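Long-range contact in titin (Homo sapiens, PDB 6H4L), which is a giant structural protein of the muscle sarcomere, here represented by an immunoglobulin-like domain from its M-band segment: residues A[30-35]-A[81-86]. Sequence-based numbering, arbitrary orientation.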
ATOM      1  N   LEU A  30      -1.391  -3.881  -4.593  1.00 17.23           N
ATOM      2  CA  LEU A  30      -1.167  -3.226  -5.882  1.00 18.10           C
ATOM      3  C   LEU A  30       0.018  -3.881  -6.558  1.00 17.86           C
ATOM      4  O   LEU A  30       0.728  -4.678  -5.962  1.00 18.91           O
ATOM      5  CB  LEU A  30      -0.960  -1.720  -5.739  1.00 19.85           C
ATOM      6  CG  LEU A  30       0.265  -1.176  -5.018  1.00 16.87           C
ATOM      7  CD1 LEU A  30       0.577   0.238  -5.466  1.00 20.30           C
ATOM      8  CD2 LEU A  30      -0.007  -1.166  -3.502  1.00 18.36           C
ATOM      9  N   ASN A  31       0.202  -3.594  -7.844  1.00 17.67           N
ATOM     10  CA  ASN A  31       1.345  -4.136  -8.544  1.00 20.72           C
ATOM     11  C   ASN A  31       2.127  -3.014  -9.197  1.00 19.95           C
ATOM     12  O   ASN A  31       1.537  -2.165  -9.867  1.00 18.10           O
ATOM     13  CB  ASN A  31       0.890  -5.092  -9.639  1.00 19.10           C
ATOM     14  CG  ASN A  31       2.042  -5.827 -10.269  1.00 21.33           C
ATOM     15  OD1 ASN A  31       2.573  -6.780  -9.709  1.00 22.83           O
ATOM     16  ND2 ASN A  31       2.440  -5.379 -11.447  1.00 24.90           N
ATOM     17  N   VAL A  32       3.435  -3.000  -8.960  1.00 17.18           N
ATOM     18  CA  VAL A  32       4.310  -1.967  -9.530  1.00 18.73           C
ATOM     19  C   VAL A  32       5.377  -2.638 -10.387  1.00 18.97           C
ATOM     20  O   VAL A  32       5.885  -3.714 -10.049  1.00 19.21           O
ATOM     21  CB  VAL A  32       4.956  -1.098  -8.414  1.00 21.16           C
ATOM     22  CG1 VAL A  32       5.878  -1.942  -7.535  1.00 21.51           C
ATOM     23  CG2 VAL A  32       5.688   0.123  -9.002  1.00 18.52           C
ATOM     24  N   GLN A  33       5.704  -2.002 -11.520  1.00 17.64           N
ATOM     25  CA  GLN A  33       6.812  -2.415 -12.361  1.00 18.45           C
ATOM     26  C   GLN A  33       7.896  -1.370 -12.171  1.00 17.70           C
ATOM     27  O   GLN A  33       7.654  -0.179 -12.369  1.00 21.62           O
ATOM     28  CB  GLN A  33       6.381  -2.450 -13.827  1.00 21.21           C
ATOM     29  CG  GLN A  33       5.300  -3.500 -14.119  1.00 22.06           C
ATOM     30  CD  GLN A  33       4.827  -3.476 -15.568  1.00 26.20           C
ATOM     31  OE1 GLN A  33       5.034  -2.497 -16.292  1.00 29.47           O
ATOM     32  NE2 GLN A  33       4.178  -4.564 -15.997  1.00 27.99           N
ATOM     33  N   SER A  34       9.070  -1.804 -11.735  1.00 18.76           N
ATOM     34  CA  SER A  34      10.130  -0.858 -11.373  1.00 19.33           C
ATOM     35  C   SER A  34      11.490  -1.497 -11.589  1.00 25.79           C
ATOM     36  O   SER A  34      11.700  -2.643 -11.217  1.00 27.24           O
ATOM     37  CB  SER A  34       9.965  -0.446  -9.894  1.00 20.12           C
ATOM     38  OG  SER A  34      10.935   0.493  -9.483  1.00 23.68           O
ATOM     39  N   LYS A  35      12.408  -0.774 -12.225  1.00 23.47           N
ATOM     40  CA  LYS A  35      13.777  -1.259 -12.369  1.00 26.37           C
ATOM     41  C   LYS A  35      14.749  -0.086 -12.257  1.00 23.43           C
ATOM     42  O   LYS A  35      14.730   0.808 -13.082  1.00 24.07           O
ATOM     43  CB  LYS A  35      13.965  -1.960 -13.723  1.00 26.76           C
ATOM     44  CG  LYS A  35      15.332  -2.584 -13.886  1.00 27.57           C
ATOM     45  CD  LYS A  35      15.522  -3.149 -15.296  1.00 31.02           C
ATOM     46  CE  LYS A  35      16.906  -3.752 -15.451  1.00 39.51           C
ATOM     47  NZ  LYS A  35      17.073  -4.411 -16.781  1.00 48.15           N
ATOM     48  N   ALA A  81       0.343   4.112  -1.041  1.00 17.85           N
ATOM     49  CA  ALA A  81       1.664   3.545  -1.275  1.00 19.51           C
ATOM     50  C   ALA A  81       2.431   4.515  -2.150  1.00 19.64           C
ATOM     51  O   ALA A  81       1.865   5.069  -3.090  1.00 20.63           O
ATOM     52  CB  ALA A  81       1.563   2.190  -1.972  1.00 17.74           C
ATOM     53  N   VAL A  82       3.705   4.718  -1.840  1.00 15.57           N
ATOM     54  CA  VAL A  82       4.581   5.515  -2.697  1.00 16.96           C
ATOM     55  C   VAL A  82       5.777   4.659  -3.088  1.00 20.08           C
ATOM     56  O   VAL A  82       6.461   4.122  -2.216  1.00 20.08           O
ATOM     57  CB  VAL A  82       5.067   6.762  -1.966  1.00 21.05           C
ATOM     58  CG1 VAL A  82       5.996   7.588  -2.863  1.00 23.10           C
ATOM     59  CG2 VAL A  82       3.867   7.588  -1.507  1.00 24.27           C
ATOM     60  N   CYS A  83       6.052   4.564  -4.394  1.00 17.85           N
ATOM     61  CA  CYS A  83       7.098   3.690  -4.920  1.00 19.80           C
ATOM     62  C   CYS A  83       8.140   4.541  -5.607  1.00 17.21           C
ATOM     63  O   CYS A  83       7.804   5.296  -6.522  1.00 19.48           O
ATOM     64  CB  CYS A  83       6.522   2.759  -5.980  1.00 20.02           C
ATOM     65  SG  CYS A  83       5.140   1.780  -5.357  1.00 21.64           S
ATOM     66  N   THR A  84       9.391   4.433  -5.176  1.00 15.85           N
ATOM     67  CA  THR A  84      10.435   5.333  -5.669  1.00 18.13           C
ATOM     68  C   THR A  84      11.683   4.576  -6.102  1.00 24.39           C
ATOM     69  O   THR A  84      12.104   3.619  -5.465  1.00 23.09           O
ATOM     70  CB  THR A  84      10.841   6.345  -4.570  1.00 21.50           C
ATOM     71  OG1 THR A  84       9.679   7.064  -4.127  1.00 23.92           O
ATOM     72  CG2 THR A  84      11.872   7.346  -5.093  1.00 29.89           C
ATOM     73  N   ASN A  85      12.273   5.012  -7.203  1.00 20.37           N
ATOM     74  CA  ASN A  85      13.654   4.659  -7.499  1.00 21.07           C
ATOM     75  C   ASN A  85      14.345   5.884  -8.099  1.00 21.43           C
ATOM     76  O   ASN A  85      13.746   6.961  -8.176  1.00 20.96           O
ATOM     77  CB  ASN A  85      13.769   3.384  -8.366  1.00 22.56           C
ATOM     78  CG  ASN A  85      13.306   3.584  -9.805  1.00 21.84           C
ATOM     79  OD1 ASN A  85      13.069   4.705 -10.248  1.00 21.79           O
ATOM     80  ND2 ASN A  85      13.190   2.477 -10.548  1.00 21.91           N
ATOM     81  N   TYR A  86      15.602   5.749  -8.498  1.00 22.19           N
ATOM     82  CA  TYR A  86      16.336   6.927  -8.950  1.00 26.84           C
ATOM     83  C   TYR A  86      15.747   7.547 -10.218  1.00 25.04           C
ATOM     84  O   TYR A  86      15.997   8.712 -10.516  1.00 25.99           O
ATOM     85  CB  TYR A  86      17.824   6.616  -9.111  1.00 28.68           C
ATOM     86  CG  TYR A  86      18.202   5.915 -10.398  1.00 23.60           C
ATOM     87  CD1 TYR A  86      18.624   6.646 -11.501  1.00 30.29           C
ATOM     88  CD2 TYR A  86      18.182   4.527 -10.495  1.00 24.58           C
ATOM     89  CE1 TYR A  86      18.994   6.021 -12.678  1.00 28.30           C
ATOM     90  CE2 TYR A  86      18.568   3.883 -11.678  1.00 26.69           C
ATOM     91  CZ  TYR A  86      18.969   4.642 -12.761  1.00 27.40           C
ATOM     92  OH  TYR A  86      19.348   4.031 -13.943  1.00 27.34           O
TER
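Leu30 on Ala81, Val32 on Cys83 and Ser34 on Asn85 form a face-to-face packing of two strands across the core of an immunoglobulin I-set sandwich. Strand 26-35 belongs to one sheet and strand 77-85 to the other; their short axes run 8.0 Å apart at 17°, nearly parallel, with matched CA atoms spaced from 8.7 Å (Leu30 to Ala81) to 7.6 Å (Ser34 to Asn85). That spacing suits side chains rather than backbone bonds, and every second residue of 30-34 and of 81-85 projects into the interface.

At the deeper end both methyls of Leu30 face the methyl of Ala81 from one side, CD2 lying 4.0 Å and CD1 4.1 Å from Ala81 CB. Next comes a contact to sulfur: Val32 CG2, anti to its own backbone N, reaches Cys83 SG at 4.0 Å and also rests near Cys83 CB. Leu64 touches Leu30, Val32 and Cys83, which adds strand 63-68 to the same apolar layer.

Toward the C-terminal ends of both strands the chemistry turns polar. Asn85 holds CG between its backbone N and carbonyl carbon (chi1 71°), raising the amide toward the opposite sheet, where ND2 comes within 3.2 Å of Ser34 OG and 3.4 Å of Lys35 O. The clear bonds of this amide run to Pro36 O and His7 O from ND2, and to Lys87 N from OD1; Ser34 OG bonds Pro36 O as well. Apolar contact thus joins the sheets inside, while near the strand ends one asparagine amide ties together the chain at His7, Pro36 and Lys87.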